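Local atomic coordinates of ribulose bisphosphate carboxylase (Pyrococcus horikoshii, PDB entry 2D69), a protein that probably catalyses the addition of carbon dioxide and water to ribulose 1,5-bisphosphate, giving two molecules of 3-phosphoglycerate, in an archaeal pathway that degrades AMP. Residues A[55-58]-A[59-63]; A[88-92]-A[93-97]; A[327-330]-A[331-335]; A[369-372]-A[373-377]. One frame throughout, in Å; residues are numbered along the deposited sequence.

Contact 1 of 4, residues A[55-58]-A[59-63]; sequences WTTL and WKLPE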
loop_
_atom_site.group_PDB
_atom_site.type_symbol
_atom_site.label_atom_id
_atom_site.label_comp_id
_atom_site.label_asym_id
_atom_site.label_seq_id
_atom_site.Cartn_x
_atom_site.Cartn_y
_atom_site.Cartn_z
ATOM N N TRP A 55 44.737 -2.164 -24.114
ATOM C CA TRP A 55 45.026 -3.395 -23.400
ATOM C C TRP A 55 45.903 -4.336 -24.214
ATOM O O TRP A 55 46.046 -4.207 -25.430
ATOM C CB TRP A 55 43.716 -4.126 -23.078
ATOM C CG TRP A 55 42.671 -3.868 -24.107
ATOM C CD1 TRP A 55 41.678 -2.894 -24.081
ATOM C CD2 TRP A 55 42.492 -4.568 -25.323
ATOM N NE1 TRP A 55 40.912 -2.966 -25.227
ATOM C CE2 TRP A 55 41.397 -3.975 -26.007
ATOM C CE3 TRP A 55 43.162 -5.606 -25.936
ATOM C CZ2 TRP A 55 40.973 -4.410 -27.239
ATOM C CZ3 TRP A 55 42.745 -6.018 -27.147
ATOM C CH2 TRP A 55 41.646 -5.440 -27.784
ATOM N N THR A 56 46.431 -5.294 -23.470
ATOM C CA THR A 56 47.230 -6.409 -23.947
ATOM C C THR A 56 46.688 -7.594 -23.156
ATOM O O THR A 56 46.700 -7.581 -21.909
ATOM C CB THR A 56 48.645 -6.117 -23.559
ATOM O OG1 THR A 56 49.075 -4.952 -24.282
ATOM C CG2 THR A 56 49.597 -7.223 -23.954
ATOM N N THR A 57 46.158 -8.589 -23.856
ATOM C CA THR A 57 45.654 -9.772 -23.178
ATOM C C THR A 57 45.514 -10.984 -24.083
ATOM O O THR A 57 45.105 -10.864 -25.241
ATOM C CB THR A 57 44.324 -9.475 -22.477
ATOM O OG1 THR A 57 43.914 -10.624 -21.721
ATOM C CG2 THR A 57 43.157 -9.219 -23.484
ATOM N N LEU A 58 45.817 -12.146 -23.522
ATOM C CA LEU A 58 45.492 -13.425 -24.170
ATOM C C LEU A 58 44.000 -13.722 -24.197
ATOM O O LEU A 58 43.539 -14.542 -24.999
ATOM C CB LEU A 58 46.138 -14.590 -23.427
ATOM C CG LEU A 58 47.563 -15.016 -23.655
ATOM C CD1 LEU A 58 47.851 -16.194 -22.696
ATOM C CD2 LEU A 58 47.884 -15.392 -25.131
ATOM N N TRP A 59 43.266 -13.152 -23.254
ATOM C CA TRP A 59 41.833 -13.486 -23.071
ATOM C C TRP A 59 41.029 -13.111 -24.295
ATOM O O TRP A 59 41.260 -12.073 -24.889
ATOM C CB TRP A 59 41.214 -12.798 -21.824
ATOM C CG TRP A 59 39.942 -13.489 -21.391
ATOM C CD1 TRP A 59 38.660 -13.069 -21.546
ATOM C CD2 TRP A 59 39.876 -14.773 -20.782
ATOM N NE1 TRP A 59 37.785 -14.022 -21.065
ATOM C CE2 TRP A 59 38.522 -15.084 -20.598
ATOM C CE3 TRP A 59 40.863 -15.728 -20.386
ATOM C CZ2 TRP A 59 38.110 -16.278 -20.032
ATOM C CZ3 TRP A 59 40.457 -16.888 -19.820
ATOM C CH2 TRP A 59 39.088 -17.170 -19.664
ATOM N N LYS A 60 40.059 -13.949 -24.637
ATOM C CA LYS A 60 39.164 -13.661 -25.749
ATOM C C LYS A 60 38.431 -12.333 -25.565
ATOM O O LYS A 60 37.748 -12.080 -24.539
ATOM C CB LYS A 60 38.159 -14.810 -25.998
ATOM C CG LYS A 60 37.109 -14.532 -27.126
ATOM C CD LYS A 60 36.270 -15.772 -27.518
ATOM C CE LYS A 60 35.526 -15.536 -28.865
ATOM N NZ LYS A 60 34.871 -16.820 -29.364
ATOM N N LEU A 61 38.525 -11.503 -26.593
ATOM C CA LEU A 61 37.799 -10.247 -26.650
ATOM C C LEU A 61 36.319 -10.479 -26.695
ATOM O O LEU A 61 35.858 -11.341 -27.418
ATOM C CB LEU A 61 38.154 -9.458 -27.915
ATOM C CG LEU A 61 39.601 -9.023 -28.006
ATOM C CD1 LEU A 61 39.751 -8.112 -29.204
ATOM C CD2 LEU A 61 40.149 -8.345 -26.712
ATOM N N PRO A 62 35.575 -9.684 -25.952
ATOM C CA PRO A 62 34.113 -9.713 -26.026
ATOM C C PRO A 62 33.667 -9.197 -27.394
ATOM O O PRO A 62 34.206 -8.202 -27.926
ATOM C CB PRO A 62 33.674 -8.758 -24.924
ATOM C CG PRO A 62 34.863 -7.987 -24.539
ATOM C CD PRO A 62 36.071 -8.688 -24.999
ATOM N N GLU A 63 32.677 -9.880 -27.950
ATOM C CA GLU A 63 32.302 -9.691 -29.341
ATOM C C GLU A 63 31.964 -8.247 -29.665
ATOM O O GLU A 63 32.317 -7.764 -30.743
ATOM C CB GLU A 63 31.120 -10.567 -29.657
ATOM C CG GLU A 63 31.460 -11.983 -30.046
ATOM C CD GLU A 63 30.304 -12.601 -30.851
ATOM O OE1 GLU A 63 29.723 -13.605 -30.380
ATOM O OE2 GLU A 63 29.936 -12.047 -31.939
#

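Contact 2 of 4, residues A[88-92]-A[93-97]; sequences YPLTL and FEEGS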
loop_
_atom_site.group_PDB
_atom_site.type_symbol
_atom_site.label_atom_id
_atom_site.label_comp_id
_atom_site.label_asym_id
_atom_site.label_seq_id
_atom_site.Cartn_x
_atom_site.Cartn_y
_atom_site.Cartn_z
ATOM N N TYR A 88 31.299 8.228 -31.703
ATOM C CA TYR A 88 30.913 7.192 -30.742
ATOM C C TYR A 88 29.695 6.423 -31.216
ATOM O O TYR A 88 28.631 7.008 -31.394
ATOM C CB TYR A 88 30.556 7.826 -29.373
ATOM C CG TYR A 88 31.745 8.526 -28.711
ATOM C CD1 TYR A 88 32.496 7.893 -27.748
ATOM C CD2 TYR A 88 32.111 9.821 -29.087
ATOM C CE1 TYR A 88 33.563 8.522 -27.153
ATOM C CE2 TYR A 88 33.136 10.475 -28.490
ATOM C CZ TYR A 88 33.888 9.820 -27.532
ATOM O OH TYR A 88 34.944 10.478 -26.989
ATOM N N PRO A 89 29.835 5.112 -31.385
ATOM C CA PRO A 89 28.686 4.253 -31.638
ATOM C C PRO A 89 27.803 4.114 -30.408
ATOM O O PRO A 89 28.286 4.137 -29.255
ATOM C CB PRO A 89 29.333 2.920 -32.031
ATOM C CG PRO A 89 30.570 2.908 -31.297
ATOM C CD PRO A 89 31.084 4.337 -31.277
ATOM N N LEU A 90 26.489 4.010 -30.651
ATOM C CA LEU A 90 25.518 3.979 -29.566
ATOM C C LEU A 90 25.550 2.703 -28.739
ATOM O O LEU A 90 24.949 2.650 -27.696
ATOM C CB LEU A 90 24.130 4.184 -30.125
ATOM C CG LEU A 90 23.974 5.502 -30.854
ATOM C CD1 LEU A 90 22.517 5.692 -31.110
ATOM C CD2 LEU A 90 24.473 6.684 -30.036
ATOM N N THR A 91 26.296 1.701 -29.186
ATOM C CA THR A 91 26.556 0.531 -28.384
ATOM C C THR A 91 27.344 0.822 -27.088
ATOM O O THR A 91 27.484 -0.061 -26.221
ATOM C CB THR A 91 27.343 -0.496 -29.245
ATOM O OG1 THR A 91 28.410 0.181 -29.894
ATOM C CG2 THR A 91 26.494 -1.003 -30.445
ATOM N N LEU A 92 27.961 2.002 -26.986
ATOM C CA LEU A 92 28.750 2.353 -25.829
ATOM C C LEU A 92 27.865 2.983 -24.762
ATOM O O LEU A 92 28.331 3.207 -23.646
ATOM C CB LEU A 92 29.824 3.383 -26.183
ATOM C CG LEU A 92 31.116 2.936 -26.784
ATOM C CD1 LEU A 92 31.714 4.168 -27.486
ATOM C CD2 LEU A 92 32.068 2.331 -25.708
ATOM N N PHE A 93 26.585 3.251 -25.082
ATOM C CA PHE A 93 25.742 4.049 -24.203
ATOM C C PHE A 93 24.501 3.379 -23.667
ATOM O O PHE A 93 23.788 2.588 -24.379
ATOM C CB PHE A 93 25.360 5.345 -24.915
ATOM C CG PHE A 93 26.537 6.174 -25.308
ATOM C CD1 PHE A 93 27.568 6.423 -24.410
ATOM C CD2 PHE A 93 26.733 6.537 -26.630
ATOM C CE1 PHE A 93 28.656 7.165 -24.793
ATOM C CE2 PHE A 93 27.868 7.240 -27.023
ATOM C CZ PHE A 93 28.822 7.537 -26.101
ATOM N N GLU A 94 24.216 3.670 -22.405
ATOM C CA GLU A 94 22.942 3.281 -21.844
ATOM C C GLU A 94 21.995 4.375 -22.164
ATOM O O GLU A 94 22.094 5.492 -21.620
ATOM C CB GLU A 94 23.023 3.043 -20.334
ATOM C CG GLU A 94 21.713 2.625 -19.712
ATOM C CD GLU A 94 21.792 2.469 -18.177
ATOM O OE1 GLU A 94 22.916 2.516 -17.544
ATOM O OE2 GLU A 94 20.695 2.244 -17.653
ATOM N N GLU A 95 21.049 4.060 -23.045
ATOM C CA GLU A 95 20.186 5.101 -23.604
ATOM C C GLU A 95 19.236 5.638 -22.557
ATOM O O GLU A 95 18.713 4.891 -21.717
ATOM C CB GLU A 95 19.480 4.579 -24.875
ATOM C CG GLU A 95 20.471 4.495 -26.043
ATOM C CD GLU A 95 19.897 4.093 -27.388
ATOM O OE1 GLU A 95 18.658 3.720 -27.501
ATOM O OE2 GLU A 95 20.706 4.205 -28.351
ATOM N N GLY A 96 18.993 6.946 -22.623
ATOM C CA GLY A 96 18.235 7.660 -21.625
ATOM C C GLY A 96 19.093 8.086 -20.433
ATOM O O GLY A 96 18.625 8.865 -19.624
ATOM N N SER A 97 20.298 7.542 -20.258
ATOM C CA SER A 97 21.110 7.915 -19.095
ATOM C C SER A 97 22.212 8.920 -19.449
ATOM O O SER A 97 23.279 8.549 -19.910
ATOM C CB SER A 97 21.715 6.684 -18.402
ATOM O OG SER A 97 22.577 7.037 -17.313
#

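Contact 3 of 4, residues A[327-330]-A[331-335]; sequences KRIN and DFLLS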
loop_
_atom_site.group_PDB
_atom_site.type_symbol
_atom_site.label_atom_id
_atom_site.label_comp_id
_atom_site.label_asym_id
_atom_site.label_seq_id
_atom_site.Cartn_x
_atom_site.Cartn_y
_atom_site.Cartn_z
ATOM N N LYS A 327 25.976 34.678 -26.421
ATOM C CA LYS A 327 25.056 34.675 -27.538
ATOM C C LYS A 327 24.983 33.269 -28.178
ATOM O O LYS A 327 23.932 32.865 -28.598
ATOM C CB LYS A 327 25.461 35.723 -28.580
ATOM C CG LYS A 327 24.423 35.883 -29.700
ATOM C CD LYS A 327 23.054 36.420 -29.136
ATOM C CE LYS A 327 22.093 36.919 -30.256
ATOM N NZ LYS A 327 21.752 35.834 -31.255
ATOM N N ARG A 328 26.097 32.543 -28.244
ATOM C CA ARG A 328 26.102 31.185 -28.753
ATOM C C ARG A 328 25.199 30.291 -27.867
ATOM O O ARG A 328 24.336 29.563 -28.379
ATOM C CB ARG A 328 27.533 30.621 -28.808
ATOM C CG ARG A 328 27.668 29.240 -29.490
ATOM C CD ARG A 328 29.097 28.619 -29.478
ATOM N NE ARG A 328 30.111 29.670 -29.427
ATOM C CZ ARG A 328 30.472 30.445 -30.456
ATOM N NH1 ARG A 328 29.918 30.268 -31.657
ATOM N NH2 ARG A 328 31.406 31.393 -30.293
ATOM N N ILE A 329 25.370 30.395 -26.554
ATOM C CA ILE A 329 24.582 29.592 -25.649
ATOM C C ILE A 329 23.101 29.893 -25.789
ATOM O O ILE A 329 22.297 28.951 -25.874
ATOM C CB ILE A 329 25.045 29.745 -24.222
ATOM C CG1 ILE A 329 26.484 29.224 -24.123
ATOM C CG2 ILE A 329 24.143 28.931 -23.274
ATOM C CD1 ILE A 329 27.228 29.647 -22.912
ATOM N N ASN A 330 22.727 31.171 -25.801
ATOM C CA ASN A 330 21.311 31.529 -25.859
ATOM C C ASN A 330 20.687 31.068 -27.167
ATOM O O ASN A 330 19.533 30.632 -27.174
ATOM C CB ASN A 330 21.079 33.052 -25.735
ATOM C CG ASN A 330 21.286 33.609 -24.296
ATOM O OD1 ASN A 330 20.972 34.782 -24.038
ATOM N ND2 ASN A 330 21.823 32.806 -23.386
ATOM N N ASP A 331 21.451 31.208 -28.269
ATOM C CA ASP A 331 21.002 30.810 -29.592
ATOM C C ASP A 331 20.691 29.318 -29.603
ATOM O O ASP A 331 19.675 28.899 -30.112
ATOM C CB ASP A 331 22.073 31.104 -30.675
ATOM C CG ASP A 331 22.143 32.592 -31.057
ATOM O OD1 ASP A 331 23.020 32.938 -31.879
ATOM O OD2 ASP A 331 21.390 33.475 -30.585
ATOM N N PHE A 332 21.598 28.526 -29.057
ATOM C CA PHE A 332 21.337 27.111 -28.858
ATOM C C PHE A 332 20.097 26.855 -28.000
ATOM O O PHE A 332 19.220 26.113 -28.395
ATOM C CB PHE A 332 22.524 26.392 -28.212
ATOM C CG PHE A 332 22.124 25.089 -27.634
ATOM C CD1 PHE A 332 21.809 24.021 -28.492
ATOM C CD2 PHE A 332 21.909 24.947 -26.252
ATOM C CE1 PHE A 332 21.309 22.825 -27.969
ATOM C CE2 PHE A 332 21.437 23.733 -25.724
ATOM C CZ PHE A 332 21.139 22.670 -26.593
ATOM N N LEU A 333 20.011 27.459 -26.828
ATOM C CA LEU A 333 18.867 27.242 -25.948
ATOM C C LEU A 333 17.531 27.469 -26.664
ATOM O O LEU A 333 16.523 26.753 -26.385
ATOM C CB LEU A 333 18.940 28.098 -24.696
ATOM C CG LEU A 333 20.023 27.649 -23.676
ATOM C CD1 LEU A 333 20.045 28.643 -22.548
ATOM C CD2 LEU A 333 19.789 26.277 -23.086
ATOM N N LEU A 334 17.514 28.436 -27.587
ATOM C CA LEU A 334 16.268 28.820 -28.222
ATOM C C LEU A 334 16.079 28.178 -29.582
ATOM O O LEU A 334 15.035 28.357 -30.176
ATOM C CB LEU A 334 16.179 30.353 -28.366
ATOM C CG LEU A 334 15.996 31.179 -27.098
ATOM C CD1 LEU A 334 16.339 32.646 -27.400
ATOM C CD2 LEU A 334 14.586 31.038 -26.566
ATOM N N SER A 335 17.072 27.436 -30.078
ATOM C CA SER A 335 17.030 26.887 -31.420
ATOM C C SER A 335 16.086 25.687 -31.472
ATOM O O SER A 335 15.836 25.016 -30.461
ATOM C CB SER A 335 18.422 26.409 -31.885
ATOM O OG SER A 335 18.840 25.328 -31.068
#

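Contact 4 of 4, residues A[369-372]-A[373-377]; sequences IQAG and GGVMG. With SO4 (sulfate ion), chain E.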
loop_
_atom_site.group_PDB
_atom_site.type_symbol
_atom_site.label_atom_id
_atom_site.label_comp_id
_atom_site.label_asym_id
_atom_site.label_seq_id
_atom_site.Cartn_x
_atom_site.Cartn_y
_atom_site.Cartn_z
ATOM N N ILE A 369 14.616 37.954 -16.947
ATOM C CA ILE A 369 15.596 38.984 -16.565
ATOM C C ILE A 369 15.606 39.114 -15.053
ATOM O O ILE A 369 14.601 39.515 -14.459
ATOM C CB ILE A 369 15.212 40.305 -17.192
ATOM C CG1 ILE A 369 15.381 40.231 -18.702
ATOM C CG2 ILE A 369 16.058 41.443 -16.625
ATOM C CD1 ILE A 369 14.725 41.396 -19.416
ATOM N N GLN A 370 16.698 38.710 -14.421
ATOM C CA GLN A 370 16.776 38.762 -12.961
ATOM C C GLN A 370 17.487 40.074 -12.597
ATOM O O GLN A 370 18.649 40.259 -12.963
ATOM C CB GLN A 370 17.562 37.580 -12.394
ATOM C CG GLN A 370 17.465 37.410 -10.836
ATOM C CD GLN A 370 18.219 38.490 -10.019
ATOM O OE1 GLN A 370 17.640 39.094 -9.091
ATOM N NE2 GLN A 370 19.499 38.748 -10.358
ATOM N N ALA A 371 16.801 40.944 -11.876
ATOM C CA ALA A 371 17.364 42.240 -11.513
ATOM C C ALA A 371 17.183 42.546 -10.047
ATOM O O ALA A 371 16.551 43.550 -9.685
ATOM C CB ALA A 371 16.797 43.344 -12.366
ATOM N N GLY A 372 17.872 41.747 -9.239
ATOM C CA GLY A 372 18.073 41.929 -7.808
ATOM C C GLY A 372 18.409 43.290 -7.230
ATOM O O GLY A 372 17.522 43.973 -6.726
ATOM N N GLY A 373 19.697 43.653 -7.257
ATOM C CA GLY A 373 20.180 44.867 -6.647
ATOM C C GLY A 373 19.476 46.083 -7.196
ATOM O O GLY A 373 19.139 46.966 -6.432
ATOM N N GLY A 374 19.264 46.120 -8.516
ATOM C CA GLY A 374 18.622 47.245 -9.192
ATOM C C GLY A 374 17.201 47.486 -8.675
ATOM O O GLY A 374 16.759 48.621 -8.494
ATOM N N VAL A 375 16.501 46.416 -8.369
ATOM C CA VAL A 375 15.153 46.518 -7.845
ATOM C C VAL A 375 15.153 46.818 -6.345
ATOM O O VAL A 375 14.512 47.757 -5.892
ATOM C CB VAL A 375 14.348 45.219 -8.185
ATOM C CG1 VAL A 375 13.051 45.165 -7.441
ATOM C CG2 VAL A 375 14.093 45.170 -9.683
ATOM N N MET A 376 15.884 46.026 -5.581
ATOM C CA MET A 376 15.974 46.185 -4.113
ATOM C C MET A 376 16.587 47.537 -3.727
ATOM O O MET A 376 16.297 48.065 -2.663
ATOM C CB MET A 376 16.793 45.035 -3.501
ATOM C CG MET A 376 16.082 43.673 -3.539
ATOM S SD MET A 376 14.522 43.507 -2.560
ATOM C CE MET A 376 14.980 44.137 -0.979
ATOM N N GLY A 377 17.380 48.118 -4.626
ATOM C CA GLY A 377 18.088 49.355 -4.368
ATOM C C GLY A 377 17.406 50.645 -4.756
ATOM O O GLY A 377 17.953 51.736 -4.546
HETATM S S SO4 E . 22.193 41.254 -8.831
HETATM O O1 SO4 E . 22.295 42.151 -7.692
HETATM O O2 SO4 E . 23.365 41.359 -9.666
HETATM O O3 SO4 E . 22.127 39.908 -8.295
HETATM O O4 SO4 E . 20.975 41.527 -9.572
#

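Contact 1 of 4, residues A[55-58]-A[59-63]
One face of the Trp55 indole is covered by Leu61 CD2, which lies over the six-membered half of the ring. Leu61 CD2 stands 3.4 Å from Trp55 CH2, and the other methyl, Leu61 CD1, is 3.6 Å from the same Trp55 CH2. The indole also packs on Lys7 and Glu9 of strand 7-9 and on Pro161 of a second subunit. Trp59 sends its own ring the other way: with CG anti to the backbone N (chi1 -161°) the indole leaves strand 55-57 and packs on Glu176 of the second subunit. Of the Trp59 side chain, CB stays near Thr57, 3.5 Å from Thr57 OG1. Between the two tryptophans the chain turns at Leu58. Thr57 OG1, itself anti to the backbone N, accepts the N-H of Trp59 at 3.0 Å between Thr57 OG1 and Trp59 N, with 156° at the hydrogen. This bond from a side-chain oxygen to the N-H two residues on is an ST turn, and it closes the end of the strand. Thr57 OG1 is also hydrogen-bonded to the carbonyl O of Met376 of the second subunit. With a valine in place of Thr57, the Trp59 N-H and that neighbouring carbonyl would probably each lose their mate, and the turn would be freer to shift. The chemistry is therefore divided: apolar contact holds Leu61 against Trp55, while one buried hydroxyl, accepting from its own chain and donating to a carbonyl of the next, ties the turn into the subunit interface.

Contact 2 of 4, residues A[88-92]-A[93-97]
Phe93 swings its ring back against the preceding turn because its CG lies anti to the carbonyl carbon (chi1 -59°), which carries the ring to Tyr88 CB; the Tyr88 torsion (chi1 -64°) sets its phenol so that Tyr88 CG and CD1 lie 4.0 Å from Phe93 CZ. The chain between them makes a short 3-10 turn, residues 90-92, at the end of strand 81-88. The Leu92 N-H binds Pro89 O, and Phe93 N binds Leu90 O at 3.1 Å. Leu92 CB sits squarely over one face of the Phe93 ring, a CH-pi contact of 4.1 Å from Leu92 CB to the Phe93 centroid and just 6° off the normal. Tyr88 CB meets the ring's edge, 3.6 Å from Phe93 CE2. Leu90, crossing the phenyl at about a right angle, adds a looser touch from its CD2. Leu101 and Ala104 of helix 98-105 and Leu26 of strand 26-34 also pack on Phe93, so the ring plugs the junction of sheet and helix. A type II turn, Glu94 to Ser97, then leads into that helix, where Ser97 as N-cap binds the Gln100 N-H through OG. Glu95 reaches back across Leu90 at about a right angle, with Glu95 OE2 3.6 Å from Leu90 CD1; Arg131 NH1 of a third subunit forms a salt bridge with this Glu95 OE2 and a hydrogen bond with Leu90 O.

Contact 3 of 4, residues A[327-330]-A[331-335]
Lys327 reaches forward along the helix to Asp331, one turn on: its chain bends at chi2 (64°) and again at chi4 (59°), bringing Lys327 NZ into a very short salt bridge of 2.5 Å with Asp331 OD2. The other oxygen, Asp331 OD1, is 3.2 Å from Lys327 NZ, and Lys327 O accepts the Asp331 N-H. Were Lys327 replaced by an alanine, the Asp331 carboxylate would probably lose its charged mate and turn more freely. Arg328 contributes its carbonyl, which accepts the Phe332 N-H. Ile329 and Leu333 lie side by side, Ile329 CG2 4.2 Å from Leu333 CD1, while Leu333 N donates to Ile329 O. Asn330 O accepts from Leu334 N, while its side-chain ND2 is hydrogen-bonded to Thr312 OG1. Further on, Ser335 N and OG both donate to Phe332 O. Helix 323-334 joins strands 309-311 and 344-348 in a beta-alpha-beta unit of the barrel; Ile329 and Phe332 face helix 295-305, and Lys327 and Asn330 touch Phe363 of helix 356-363.

Contact 4 of 4, residues A[369-372]-A[373-377]
Three successive glycines, Gly372 to Gly374, lie at the start of the short helix that follows Ala371, and its first turn presents a bare backbone to a sulfate ion. Gly373 N donates to SO4 O1 at 3.0 Å and more weakly to SO4 O4; a side-chain carbon at Gly373 would be crowded by that same O1. Gln370 reaches the anion from the strand, its chain bent at chi2 (-71°), and Gln370 NE2 donates to SO4 O4 at 3.2 Å. Its amide is held from both ends, since OE1 accepts from Val158 N and NE2 also bonds Ser348 OG, which fixes how the group is turned. The first helical bonds are Val375 N to Ala371 O at 3.2 Å and Met376 N to Gly372 O at 2.9 Å. Val375 CG2 comes tightly against Ala371 O, at 2.9 Å, and both residues pack on Leu389 of helix 382-398. The sulfate probably comes from the crystallisation liquor; it lies among predicted substrate-binding residues, and the helix N-terminus would probably favour its negative charge. With Gly350 N supplying another bond, the site is consistent with the phosphate-binding site that many phosphate-handling TIM barrels build after strands seven and eight.

In the fold
Contacts 1 and 2 belong to the N-terminal domain, their centres about 22 Å apart, whereas contacts 3 and 4 lie about 24 Å apart between centres in the catalytic barrel. Within one chain contact 1 is about 61 Å from contact 4, centre to centre, yet the assembly brings them together: segments 55-63 and 369-377 of two subunits meet through Thr57 and Trp59 on Met376. The Met376 side chain is about 4 Å from that of Lys160, a predicted proton acceptor, so one chain's N-terminal domain lies close to another's active site, where contact 4 binds the sulfate. Contact 3 flanks the same barrel, its Ile329 side chain about 6 Å from that of Arg279, a predicted substrate-binding residue.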